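Local structure of 3',5'-nucleoside bisphosphate phosphatase (Chromobacterium violaceum, 2YB1) at residues Met229-Phe232 with Ala233-Asp237; Leu201-Arg204 with Leu205-Phe209; Val219-Gly222 with Ser223-Leu226; Thr18-Glu21 with Val22-Ala26; Gly91-Ser94 with Ile95-Gly98. The protein hydrolyses the 3'-phosphate of nucleoside 3',5'-bisphosphates, leaving a nucleoside 5'-phosphate and orthophosphate, with three manganese ions bound per subunit. All blocks are in the same frame, centred on the assembly; numbering follows the deposited sequence.

Contact 1 of 5, residues Met229-Phe232 with Ala233-Asp237; sequences MHKF and ALHAD
Side chains of Phe-232 and His-235 meet one turn apart in helix 226-239, a local contact in the beta-alpha-beta unit made with strands 216-221 and 242-246. The two rings lie side by side and point the same way. Their planes are 29° apart, but they are slid so far that the centroids stand 5.6 Å from each other and hardly overlap; what touches is Phe-232 CD1 against His-235 CD2, at 3.8 Å. That same CD2 lies 3.4 Å from Lys-231 O, and the aliphatic start of Lys-231 runs alongside the imidazole. Round the helix, His-230 and Leu-234 meet on the exposed side: with its CG anti to the backbone N (chi1 174°), the His-230 ring brings NE2 to 3.8 Å from Leu-234 CD1. Beneath these side chains run regular i to i+4 backbone bonds, Ala-233 N to Met-229 O at 2.9 Å and Ala-236 N to Phe-232 O at 2.8 Å among them. The buried side of the helix rests on strand 216-221, Met-229 on Ala-220, Ala-233 on Val-219 and Ala-236 on Ile-217, while Phe-232 and His-235 both reach Ile-202 of the adjoining helix 199-211.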
loop_
_atom_site.group_PDB
_atom_site.type_symbol
_atom_site.label_atom_id
_atom_site.label_comp_id
_atom_site.label_asym_id
_atom_site.label_seq_id
_atom_site.Cartn_x
_atom_site.Cartn_y
_atom_site.Cartn_z
ATOM N N MET A 229 -3.603 -2.405 -17.047
ATOM C CA MET A 229 -4.903 -1.796 -16.783
ATOM C C MET A 229 -5.986 -2.516 -17.555
ATOM O O MET A 229 -7.048 -2.814 -17.016
ATOM C CB MET A 229 -4.926 -0.322 -17.181
ATOM C CG MET A 229 -3.915 0.547 -16.462
ATOM S SD MET A 229 -4.282 2.284 -16.782
ATOM C CE MET A 229 -6.011 2.319 -16.354
ATOM N N HIS A 230 -5.723 -2.771 -18.834
ATOM C CA HIS A 230 -6.682 -3.481 -19.676
ATOM C C HIS A 230 -6.995 -4.872 -19.114
ATOM O O HIS A 230 -8.153 -5.264 -18.987
ATOM C CB HIS A 230 -6.130 -3.585 -21.105
ATOM C CG HIS A 230 -6.967 -4.419 -22.025
ATOM N ND1 HIS A 230 -8.039 -3.909 -22.726
ATOM C CD2 HIS A 230 -6.883 -5.726 -22.366
ATOM C CE1 HIS A 230 -8.580 -4.866 -23.458
ATOM N NE2 HIS A 230 -7.896 -5.978 -23.260
ATOM N N LYS A 231 -5.948 -5.616 -18.782
ATOM C CA LYS A 231 -6.087 -6.989 -18.314
ATOM C C LYS A 231 -6.832 -7.072 -16.980
ATOM O O LYS A 231 -7.738 -7.877 -16.810
ATOM C CB LYS A 231 -4.705 -7.630 -18.202
ATOM C CG LYS A 231 -4.729 -9.069 -17.793
ATOM C CD LYS A 231 -3.341 -9.673 -17.913
ATOM C CE LYS A 231 -2.362 -9.018 -16.970
ATOM N NZ LYS A 231 -1.021 -9.663 -17.109
ATOM N N PHE A 232 -6.472 -6.217 -16.034
ATOM C CA PHE A 232 -7.144 -6.257 -14.732
ATOM C C PHE A 232 -8.561 -5.652 -14.733
ATOM O O PHE A 232 -9.424 -6.082 -13.950
ATOM C CB PHE A 232 -6.210 -5.744 -13.625
ATOM C CG PHE A 232 -5.012 -6.617 -13.452
ATOM C CD1 PHE A 232 -5.144 -7.870 -12.872
ATOM C CD2 PHE A 232 -3.773 -6.240 -13.950
ATOM C CE1 PHE A 232 -4.052 -8.715 -12.752
ATOM C CE2 PHE A 232 -2.674 -7.072 -13.825
ATOM C CZ PHE A 232 -2.813 -8.315 -13.231
ATOM N N ALA A 233 -8.822 -4.710 -15.640
ATOM C CA ALA A 233 -10.196 -4.262 -15.881
ATOM C C ALA A 233 -11.121 -5.430 -16.263
ATOM O O ALA A 233 -12.264 -5.502 -15.803
ATOM C CB ALA A 233 -10.234 -3.182 -16.962
ATOM N N LEU A 234 -10.632 -6.320 -17.121
ATOM C CA LEU A 234 -11.387 -7.511 -17.536
ATOM C C LEU A 234 -11.544 -8.527 -16.407
ATOM O O LEU A 234 -12.635 -9.067 -16.215
ATOM C CB LEU A 234 -10.742 -8.189 -18.748
ATOM C CG LEU A 234 -10.787 -7.397 -20.058
ATOM C CD1 LEU A 234 -10.160 -8.210 -21.188
ATOM C CD2 LEU A 234 -12.228 -7.007 -20.383
ATOM N N HIS A 235 -10.467 -8.787 -15.662
ATOM C CA HIS A 235 -10.562 -9.652 -14.478
ATOM C C HIS A 235 -11.630 -9.113 -13.539
ATOM O O HIS A 235 -12.459 -9.869 -13.015
ATOM C CB HIS A 235 -9.233 -9.731 -13.711
ATOM C CG HIS A 235 -8.256 -10.728 -14.259
ATOM N ND1 HIS A 235 -8.478 -12.089 -14.226
ATOM C CD2 HIS A 235 -7.025 -10.563 -14.804
ATOM C CE1 HIS A 235 -7.440 -12.717 -14.748
ATOM N NE2 HIS A 235 -6.545 -11.813 -15.109
ATOM N N ALA A 236 -11.607 -7.801 -13.316
ATOM C CA ALA A 236 -12.545 -7.175 -12.396
ATOM C C ALA A 236 -13.969 -7.345 -12.902
ATOM O O ALA A 236 -14.881 -7.662 -12.133
ATOM C CB ALA A 236 -12.208 -5.692 -12.201
ATOM N N ASP A 237 -14.167 -7.147 -14.203
ATOM C CA ASP A 237 -15.520 -7.216 -14.751
ATOM C C ASP A 237 -16.118 -8.625 -14.645
ATOM O O ASP A 237 -17.301 -8.775 -14.332
ATOM C CB ASP A 237 -15.563 -6.717 -16.199
ATOM C CG ASP A 237 -16.978 -6.633 -16.730
ATOM O OD1 ASP A 237 -17.743 -5.782 -16.227
ATOM O OD2 ASP A 237 -17.331 -7.427 -17.630
#

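Contact 2 of 5, residues Leu201-Arg204 with Leu205-Phe209; sequences LIER and LILDF
Arg-204 and Asp-208 form an i to i+4 salt bridge on helix 199-211, the crossover helix between strands 186-189 and 216-221 in a beta-alpha-beta unit of the PHP domain. Arg-204 NH2 is 2.7 Å from Asp-208 OD1, yet the groups do not meet edge on: OD1 sits over a face of the guanidinium, and the guanidinium and carboxylate planes are 89° apart. A water in the guanidinium plane closes a second path, accepting from Arg-204 NE and donating to Asp-208 OD2. The arginine bends at chi2 (62°) and again at chi3, which carries the guanidinium toward the following turn, with NH1 beside Leu-207 CD1. On the buried flank, Ile-202 CG2 packs against Ile-206 CD1 at 3.9 Å.

Further out, Trp-69 of strand 59-69 positions the carboxylate by giving its NE1 hydrogen to Asp-208 OD2, and its side chain also touches Arg-204. Glu-203 turns to helix 226-239, where OE1 accepts a hydrogen bond from His-239 NE2 and forms a salt bridge with Arg-238 NH1. Lower down the same side chain, Glu-203 CG lies 4.2 Å from Leu-207 CD1, the nearest approach of these two side chains.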
loop_
_atom_site.group_PDB
_atom_site.type_symbol
_atom_site.label_atom_id
_atom_site.label_comp_id
_atom_site.label_asym_id
_atom_site.label_seq_id
_atom_site.Cartn_x
_atom_site.Cartn_y
_atom_site.Cartn_z
ATOM N N LEU A 201 -3.706 -18.233 -11.583
ATOM C CA LEU A 201 -3.441 -17.841 -10.201
ATOM C C LEU A 201 -4.169 -16.558 -9.815
ATOM O O LEU A 201 -4.674 -16.437 -8.698
ATOM C CB LEU A 201 -1.942 -17.688 -9.953
ATOM C CG LEU A 201 -1.280 -18.966 -9.442
ATOM C CD1 LEU A 201 0.169 -18.696 -9.078
ATOM C CD2 LEU A 201 -2.048 -19.517 -8.237
ATOM N N ILE A 202 -4.215 -15.599 -10.736
ATOM C CA ILE A 202 -4.955 -14.360 -10.493
ATOM C C ILE A 202 -6.421 -14.668 -10.218
ATOM O O ILE A 202 -7.020 -14.128 -9.285
ATOM C CB ILE A 202 -4.857 -13.370 -11.689
ATOM C CG1 ILE A 202 -3.453 -12.758 -11.785
ATOM C CG2 ILE A 202 -5.895 -12.260 -11.541
ATOM C CD1 ILE A 202 -3.101 -11.849 -10.624
ATOM N N GLU A 203 -7.000 -15.540 -11.038
ATOM C CA GLU A 203 -8.388 -15.947 -10.845
ATOM C C GLU A 203 -8.588 -16.618 -9.493
ATOM O O GLU A 203 -9.566 -16.357 -8.807
ATOM C CB GLU A 203 -8.838 -16.881 -11.972
ATOM C CG GLU A 203 -10.133 -17.606 -11.673
ATOM C CD GLU A 203 -11.222 -17.293 -12.679
ATOM O OE1 GLU A 203 -11.146 -16.224 -13.325
ATOM O OE2 GLU A 203 -12.150 -18.118 -12.828
ATOM N N ARG A 204 -7.662 -17.498 -9.127
ATOM C CA ARG A 204 -7.706 -18.202 -7.846
ATOM C C ARG A 204 -7.630 -17.209 -6.680
ATOM O O ARG A 204 -8.385 -17.310 -5.703
ATOM C CB ARG A 204 -6.536 -19.193 -7.762
ATOM C CG ARG A 204 -6.593 -20.133 -6.576
ATOM C CD ARG A 204 -7.837 -21.000 -6.666
ATOM N NE ARG A 204 -8.420 -21.270 -5.355
ATOM C CZ ARG A 204 -9.728 -21.356 -5.116
ATOM N NH1 ARG A 204 -10.607 -21.192 -6.103
ATOM N NH2 ARG A 204 -10.156 -21.611 -3.886
ATOM N N LEU A 205 -6.707 -16.254 -6.785
ATOM C CA LEU A 205 -6.573 -15.208 -5.774
ATOM C C LEU A 205 -7.868 -14.405 -5.626
ATOM O O LEU A 205 -8.331 -14.170 -4.506
ATOM C CB LEU A 205 -5.405 -14.272 -6.111
ATOM C CG LEU A 205 -5.253 -13.048 -5.203
ATOM C CD1 LEU A 205 -5.062 -13.455 -3.719
ATOM C CD2 LEU A 205 -4.099 -12.158 -5.680
ATOM N N ILE A 206 -8.443 -13.982 -6.754
ATOM C CA ILE A 206 -9.722 -13.263 -6.754
ATOM C C ILE A 206 -10.859 -14.059 -6.096
ATOM O O ILE A 206 -11.590 -13.529 -5.254
ATOM C CB ILE A 206 -10.143 -12.830 -8.176
ATOM C CG1 ILE A 206 -9.192 -11.732 -8.701
ATOM C CG2 ILE A 206 -11.602 -12.359 -8.187
ATOM C CD1 ILE A 206 -9.446 -11.340 -10.135
ATOM N N LEU A 207 -11.008 -15.325 -6.478
ATOM C CA LEU A 207 -12.037 -16.178 -5.881
ATOM C C LEU A 207 -11.871 -16.309 -4.362
ATOM O O LEU A 207 -12.841 -16.176 -3.617
ATOM C CB LEU A 207 -12.042 -17.558 -6.542
ATOM C CG LEU A 207 -12.484 -17.523 -8.007
ATOM C CD1 LEU A 207 -12.594 -18.928 -8.582
ATOM C CD2 LEU A 207 -13.823 -16.777 -8.132
ATOM N N ASP A 208 -10.645 -16.562 -3.909
ATOM C CA ASP A 208 -10.346 -16.614 -2.476
ATOM C C ASP A 208 -10.650 -15.266 -1.794
ATOM O O ASP A 208 -11.210 -15.203 -0.693
ATOM C CB ASP A 208 -8.863 -16.952 -2.266
ATOM C CG ASP A 208 -8.549 -18.423 -2.504
ATOM O OD1 ASP A 208 -9.440 -19.166 -2.971
ATOM O OD2 ASP A 208 -7.405 -18.835 -2.211
ATOM N N PHE A 209 -10.243 -14.192 -2.465
ATOM C CA PHE A 209 -10.427 -12.815 -1.994
ATOM C C PHE A 209 -11.922 -12.519 -1.797
ATOM O O PHE A 209 -12.361 -12.076 -0.729
ATOM C CB PHE A 209 -9.771 -11.873 -3.022
ATOM C CG PHE A 209 -10.009 -10.411 -2.780
ATOM C CD1 PHE A 209 -9.377 -9.744 -1.722
ATOM C CD2 PHE A 209 -10.804 -9.680 -3.648
ATOM C CE1 PHE A 209 -9.580 -8.379 -1.516
ATOM C CE2 PHE A 209 -11.008 -8.310 -3.454
ATOM C CZ PHE A 209 -10.395 -7.660 -2.387
HETATM O O HOH W 1 -6.361 -21.164 -3.061
#

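Contact 3 of 5, residues Val219-Gly222 with Ser223-Leu226; sequences VASG and SHSL
A type I beta turn from Ser-221 to His-224 takes the chain off the end of strand 216-221 and toward helix 226-239, in the beta-to-alpha connection of a PHP domain where the manganese site lies close by. Two backbone carbonyls receive the main hydrogen bonds. His-224 N closes the turn on Ser-221 O at 2.8 Å, and further back His-224 ND1 donates to Val-219 O at 2.9 Å with an N-H...O angle of 173°. That oxygen lies in the imidazole plane, although the ring nitrogen stands well above the plane of the carbonyl. Because ND1 is the donor here and NE2 is hydrogen-bonded to Gly-193 N, both ring nitrogens are held and the rotation of the ring is fixed.

Among the hydroxyls, Ser-221 OG, held anti to its own backbone N (chi1 161°), probably accepts from Ser-223 N, though the position of that nitrogen is less sure. The serines border the metal site: Ser-221 touches His-191, a ligand of the third manganese, and Ser-223 touches Asp-248, a ligand of the first.

The packing centres on the His-224 ring. Phe-232 of the following helix meets it, the two planes nearly parallel, and Ser-221 makes a CH-pi contact, its CB lying over one face of the His-224 ring, 3.9 Å from the centroid.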
loop_
_atom_site.group_PDB
_atom_site.type_symbol
_atom_site.label_atom_id
_atom_site.label_comp_id
_atom_site.label_asym_id
_atom_site.label_seq_id
_atom_site.Cartn_x
_atom_site.Cartn_y
_atom_site.Cartn_z
ATOM N N VAL A 219 -6.993 -1.215 -10.668
ATOM C CA VAL A 219 -6.891 -1.253 -12.117
ATOM C C VAL A 219 -5.901 -0.183 -12.558
ATOM O O VAL A 219 -4.944 -0.469 -13.274
ATOM C CB VAL A 219 -8.266 -1.092 -12.784
ATOM C CG1 VAL A 219 -8.110 -0.941 -14.296
ATOM C CG2 VAL A 219 -9.125 -2.303 -12.450
ATOM N N ALA A 220 -6.166 1.066 -12.187
ATOM C CA ALA A 220 -5.191 2.115 -12.432
ATOM C C ALA A 220 -4.216 2.121 -11.253
ATOM O O ALA A 220 -4.620 2.246 -10.102
ATOM C CB ALA A 220 -5.874 3.458 -12.600
ATOM N N SER A 221 -2.936 1.921 -11.537
ATOM C CA SER A 221 -1.929 1.870 -10.484
ATOM C C SER A 221 -0.594 2.371 -11.022
ATOM O O SER A 221 -0.240 2.119 -12.180
ATOM C CB SER A 221 -1.814 0.441 -9.936
ATOM O OG SER A 221 -0.601 0.236 -9.245
ATOM N N GLY A 222 0.141 3.099 -10.184
ATOM C CA GLY A 222 1.444 3.595 -10.567
ATOM C C GLY A 222 2.346 2.454 -10.976
ATOM O O GLY A 222 3.313 2.657 -11.713
ATOM N N SER A 223 2.010 1.253 -10.513
ATOM C CA SER A 223 2.769 0.035 -10.812
ATOM C C SER A 223 2.293 -0.710 -12.069
ATOM O O SER A 223 2.805 -1.786 -12.375
ATOM C CB SER A 223 2.725 -0.939 -9.622
ATOM O OG SER A 223 3.235 -0.354 -8.431
ATOM N N HIS A 224 1.317 -0.153 -12.786
ATOM C CA HIS A 224 0.704 -0.859 -13.903
ATOM C C HIS A 224 1.043 -0.244 -15.246
ATOM O O HIS A 224 1.126 0.977 -15.377
ATOM C CB HIS A 224 -0.821 -0.898 -13.751
ATOM C CG HIS A 224 -1.311 -1.982 -12.841
ATOM N ND1 HIS A 224 -2.643 -2.130 -12.515
ATOM C CD2 HIS A 224 -0.649 -2.968 -12.189
ATOM C CE1 HIS A 224 -2.778 -3.161 -11.698
ATOM N NE2 HIS A 224 -1.584 -3.691 -11.491
ATOM N N SER A 225 1.231 -1.093 -16.249
ATOM C CA SER A 225 1.319 -0.605 -17.606
ATOM C C SER A 225 -0.099 -0.483 -18.141
ATOM O O SER A 225 -1.062 -0.943 -17.504
ATOM C CB SER A 225 2.091 -1.597 -18.469
ATOM O OG SER A 225 1.365 -2.815 -18.575
ATOM N N LEU A 226 -0.234 0.076 -19.335
ATOM C CA LEU A 226 -1.550 0.189 -19.945
ATOM C C LEU A 226 -2.127 -1.192 -20.224
ATOM O O LEU A 226 -3.343 -1.392 -20.093
ATOM C CB LEU A 226 -1.504 1.032 -21.224
ATOM C CG LEU A 226 -1.245 2.527 -20.994
ATOM C CD1 LEU A 226 -1.214 3.282 -22.315
ATOM C CD2 LEU A 226 -2.281 3.134 -20.036
#

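Contact 4 of 5, residues Thr18-Glu21 with Val22-Ala26; sequences TPTE and VIDRA
A capping box starts helix 19-27. Thr-18 sits at the N-cap, and its OG1 accepts from Glu-21 N at 3.1 Å; in return Glu-21 OE1 accepts from Thr-18 N at 3.0 Å, met from above the carboxylate plane. The pair is reciprocal, each side chain gripping the other's backbone nitrogen. Glu-21 manages this with CG beside its own backbone N (chi1 -70°) and the chain extended beyond it, which carries the carboxylate back over the first turn. The backbone then winds on: Val-22 N bonds to Thr-18 O at 2.9 Å, approaching almost in line with the carbonyl, and Ile-23 N follows with Pro-19 O at 3.2 Å.

This helix is the crossover of the beta-alpha-beta unit from strand 4-5 to strand 33-36 in the PHP domain, and its buried and outer flanks differ. Val-22 turns CG1 in between its backbone N and carbonyl carbon (chi1 72°), the crowded rotamer, where the methyl lies 3.4 Å from Pro-19 O. Ile-23 CG1 comes to 3.2 Å from Pro-19 O, and the side chain goes on to pack on Ala-48 and Ala-51 of helix 45-54 and on Leu-34.

On the outer flank Thr-20 and Asp-24 run side by side, pointing the same way, with Thr-20 CG2 3.5 Å from Asp-24 OD2. The polar ends have partners further away: Thr-20 OG1 hydrogen-bonds Glu-47 of helix 45-54, and Asp-24 OD1 makes a salt bridge with Arg-55 just past that helix. Arg-25, stretched out straight from CG to NE, reaches Asp-258 through a salt bridge at NE.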
loop_
_atom_site.group_PDB
_atom_site.type_symbol
_atom_site.label_atom_id
_atom_site.label_comp_id
_atom_site.label_asym_id
_atom_site.label_seq_id
_atom_site.Cartn_x
_atom_site.Cartn_y
_atom_site.Cartn_z
ATOM N N THR A 18 5.819 13.291 5.279
ATOM C CA THR A 18 4.861 13.166 6.371
ATOM C C THR A 18 3.434 13.162 5.807
ATOM O O THR A 18 3.200 13.548 4.658
ATOM C CB THR A 18 4.993 14.321 7.386
ATOM O OG1 THR A 18 4.619 15.552 6.754
ATOM C CG2 THR A 18 6.437 14.422 7.910
ATOM N N PRO A 19 2.466 12.721 6.618
ATOM C CA PRO A 19 1.076 12.766 6.158
ATOM C C PRO A 19 0.691 14.176 5.679
ATOM O O PRO A 19 0.038 14.311 4.649
ATOM C CB PRO A 19 0.287 12.352 7.412
ATOM C CG PRO A 19 1.272 11.438 8.168
ATOM C CD PRO A 19 2.599 12.125 7.967
ATOM N N THR A 20 1.092 15.219 6.408
ATOM C CA THR A 20 0.768 16.579 5.978
ATOM C C THR A 20 1.448 16.904 4.644
ATOM O O THR A 20 0.814 17.430 3.721
ATOM C CB THR A 20 1.114 17.632 7.050
ATOM O OG1 THR A 20 0.235 17.474 8.166
ATOM C CG2 THR A 20 0.926 19.041 6.505
ATOM N N GLU A 21 2.727 16.561 4.527
ATOM C CA GLU A 21 3.484 16.888 3.321
ATOM C C GLU A 21 2.950 16.188 2.078
ATOM O O GLU A 21 2.894 16.786 1.003
ATOM C CB GLU A 21 4.965 16.550 3.503
ATOM C CG GLU A 21 5.686 17.459 4.486
ATOM C CD GLU A 21 7.087 16.962 4.810
ATOM O OE1 GLU A 21 7.381 15.775 4.555
ATOM O OE2 GLU A 21 7.891 17.757 5.321
ATOM N N VAL A 22 2.571 14.919 2.216
ATOM C CA VAL A 22 2.130 14.142 1.049
ATOM C C VAL A 22 0.750 14.613 0.576
ATOM O O VAL A 22 0.497 14.723 -0.629
ATOM C CB VAL A 22 2.198 12.601 1.298
ATOM C CG1 VAL A 22 1.114 12.149 2.266
ATOM C CG2 VAL A 22 2.134 11.813 -0.046
ATOM N N ILE A 23 -0.121 14.948 1.526
ATOM C CA ILE A 23 -1.425 15.530 1.187
ATOM C C ILE A 23 -1.262 16.889 0.499
ATOM O O ILE A 23 -1.926 17.175 -0.506
ATOM C CB ILE A 23 -2.339 15.683 2.444
ATOM C CG1 ILE A 23 -2.710 14.308 3.028
ATOM C CG2 ILE A 23 -3.589 16.497 2.117
ATOM C CD1 ILE A 23 -3.490 13.414 2.066
ATOM N N ASP A 24 -0.372 17.721 1.040
ATOM C CA ASP A 24 -0.097 19.035 0.462
ATOM C C ASP A 24 0.458 18.921 -0.965
ATOM O O ASP A 24 0.128 19.732 -1.832
ATOM C CB ASP A 24 0.878 19.822 1.345
ATOM C CG ASP A 24 0.208 20.399 2.591
ATOM O OD1 ASP A 24 -1.044 20.372 2.684
ATOM O OD2 ASP A 24 0.940 20.882 3.481
ATOM N N ARG A 25 1.302 17.918 -1.200
ATOM C CA ARG A 25 1.872 17.683 -2.524
ATOM C C ARG A 25 0.765 17.238 -3.479
ATOM O O ARG A 25 0.639 17.769 -4.582
ATOM C CB ARG A 25 2.979 16.628 -2.462
ATOM C CG ARG A 25 3.648 16.320 -3.819
ATOM C CD ARG A 25 4.706 15.228 -3.654
ATOM N NE ARG A 25 5.400 14.894 -4.901
ATOM C CZ ARG A 25 6.530 15.456 -5.329
ATOM N NH1 ARG A 25 7.120 16.412 -4.621
ATOM N NH2 ARG A 25 7.076 15.060 -6.480
ATOM N N ALA A 26 -0.047 16.276 -3.045
ATOM C CA ALA A 26 -1.187 15.827 -3.842
ATOM C C ALA A 26 -2.098 17.009 -4.190
ATOM O O ALA A 26 -2.631 17.096 -5.297
ATOM C CB ALA A 26 -1.972 14.766 -3.083
#

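Contact 5 of 5, residues Gly91-Ser94 with Ile95-Gly98; sequences GLKS and IREG
Arg-96 starts with CG beside its backbone N (chi1 -62°) and bends at chi3 (-64°), which folds its guanidinium back over Leu-92 and Lys-93 one turn earlier near the C-terminal end of helix 86-96 in the PHP domain. One face of the group lies on the backbone, with Lys-93 CA 3.6 Å above its plane and toward the rim. NH1 comes 3.6 Å from Leu-92 CB and NH2 3.7 Å from Lys-93 CB, the two side chains of Lys-93 and Arg-96 crossing at about a right angle. The polar hold comes from outside the two segments: NH1 donates to Asp-40 O, in a region close to Arg-99 and His-39 of the substrate site.

The backbone bonds weaken toward Glu-97. Ile-95 N to Gly-91 O and Arg-96 N to Leu-92 O are ordinary helical bonds, but the one from Glu-97 N to Lys-93 O is weak. On the other flank Ile-95 packs on Trp-170 and Trp-179. Gly-91 O has two donors, Ile-95 N and the hydroxyl of Ser-94. The latter stands between its own backbone N and carbonyl carbon (chi1 79°), a rotamer that turns OG back along the helix to lie 2.8 Å from Gly-91 O.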
loop_
_atom_site.group_PDB
_atom_site.type_symbol
_atom_site.label_atom_id
_atom_site.label_comp_id
_atom_site.label_asym_id
_atom_site.label_seq_id
_atom_site.Cartn_x
_atom_site.Cartn_y
_atom_site.Cartn_z
ATOM N N GLY A 91 -5.247 -6.648 14.720
ATOM C CA GLY A 91 -4.707 -7.398 13.598
ATOM C C GLY A 91 -3.509 -6.706 12.980
ATOM O O GLY A 91 -2.485 -7.331 12.710
ATOM N N LEU A 92 -3.621 -5.405 12.742
ATOM C CA LEU A 92 -2.482 -4.672 12.191
ATOM C C LEU A 92 -1.279 -4.745 13.124
ATOM O O LEU A 92 -0.139 -4.912 12.674
ATOM C CB LEU A 92 -2.841 -3.210 11.913
ATOM C CG LEU A 92 -3.919 -2.971 10.856
ATOM C CD1 LEU A 92 -4.056 -1.468 10.650
ATOM C CD2 LEU A 92 -3.577 -3.684 9.534
ATOM N N LYS A 93 -1.525 -4.609 14.426
ATOM C CA LYS A 93 -0.437 -4.701 15.390
ATOM C C LYS A 93 0.256 -6.069 15.312
ATOM O O LYS A 93 1.485 -6.159 15.402
ATOM C CB LYS A 93 -0.951 -4.438 16.810
ATOM C CG LYS A 93 0.157 -4.277 17.831
ATOM C CD LYS A 93 -0.403 -3.857 19.176
ATOM C CE LYS A 93 0.736 -3.589 20.162
ATOM N NZ LYS A 93 0.243 -3.141 21.498
ATOM N N SER A 94 -0.529 -7.130 15.146
ATOM C CA SER A 94 0.038 -8.479 15.084
ATOM C C SER A 94 0.924 -8.666 13.847
ATOM O O SER A 94 1.898 -9.425 13.887
ATOM C CB SER A 94 -1.054 -9.555 15.150
ATOM O OG SER A 94 -1.713 -9.727 13.899
ATOM N N ILE A 95 0.595 -7.964 12.762
ATOM C CA ILE A 95 1.423 -7.964 11.547
ATOM C C ILE A 95 2.724 -7.162 11.720
ATOM O O ILE A 95 3.749 -7.500 11.132
ATOM C CB ILE A 95 0.671 -7.382 10.311
ATOM C CG1 ILE A 95 -0.686 -8.056 10.107
ATOM C CG2 ILE A 95 1.534 -7.494 9.059
ATOM C CD1 ILE A 95 -0.630 -9.562 10.150
ATOM N N ARG A 96 2.686 -6.090 12.507
ATOM C CA ARG A 96 3.885 -5.276 12.729
ATOM C C ARG A 96 4.889 -5.945 13.673
ATOM O O ARG A 96 6.075 -5.613 13.650
ATOM C CB ARG A 96 3.520 -3.900 13.312
ATOM C CG ARG A 96 2.641 -3.040 12.420
ATOM C CD ARG A 96 2.597 -1.600 12.892
ATOM N NE ARG A 96 1.993 -1.420 14.215
ATOM C CZ ARG A 96 0.688 -1.278 14.429
ATOM N NH1 ARG A 96 -0.164 -1.342 13.409
ATOM N NH2 ARG A 96 0.232 -1.091 15.665
ATOM N N GLU A 97 4.406 -6.870 14.500
ATOM C CA GLU A 97 5.183 -7.441 15.610
ATOM C C GLU A 97 6.577 -7.988 15.271
ATOM O O GLU A 97 7.535 -7.757 16.016
ATOM C CB GLU A 97 4.382 -8.532 16.330
ATOM C CG GLU A 97 3.396 -8.028 17.373
ATOM C CD GLU A 97 2.669 -9.175 18.071
ATOM O OE1 GLU A 97 3.292 -10.246 18.248
ATOM O OE2 GLU A 97 1.476 -9.013 18.425
ATOM N N GLY A 98 6.688 -8.733 14.178
ATOM C CA GLY A 98 7.961 -9.340 13.821
ATOM C C GLY A 98 8.843 -8.484 12.924
ATOM O O GLY A 98 9.912 -8.916 12.500
#

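In the fold
From the N terminus the contacts come in series, contact 4, 5, 2, 3 and then 1; each is local, so none nests in or crosses another and none closes a long loop. Contact 4 opens the crossover between strands 4-5 and 33-36, and contact 5 lies near the end of helix 86-96, their centres about 26 Å apart. The last three cluster. Contact 2 is on the helix leading into strand 216-221, contact 3 turns the chain off that strand, and contact 1 is on the helix that follows. Ile-202 and Ile-206 join contact 2 to contact 1, while Val-219, Ala-220 and His-224 join contact 3 to it. Contacts 2 and 4 lie on opposite sides of the chain's centre.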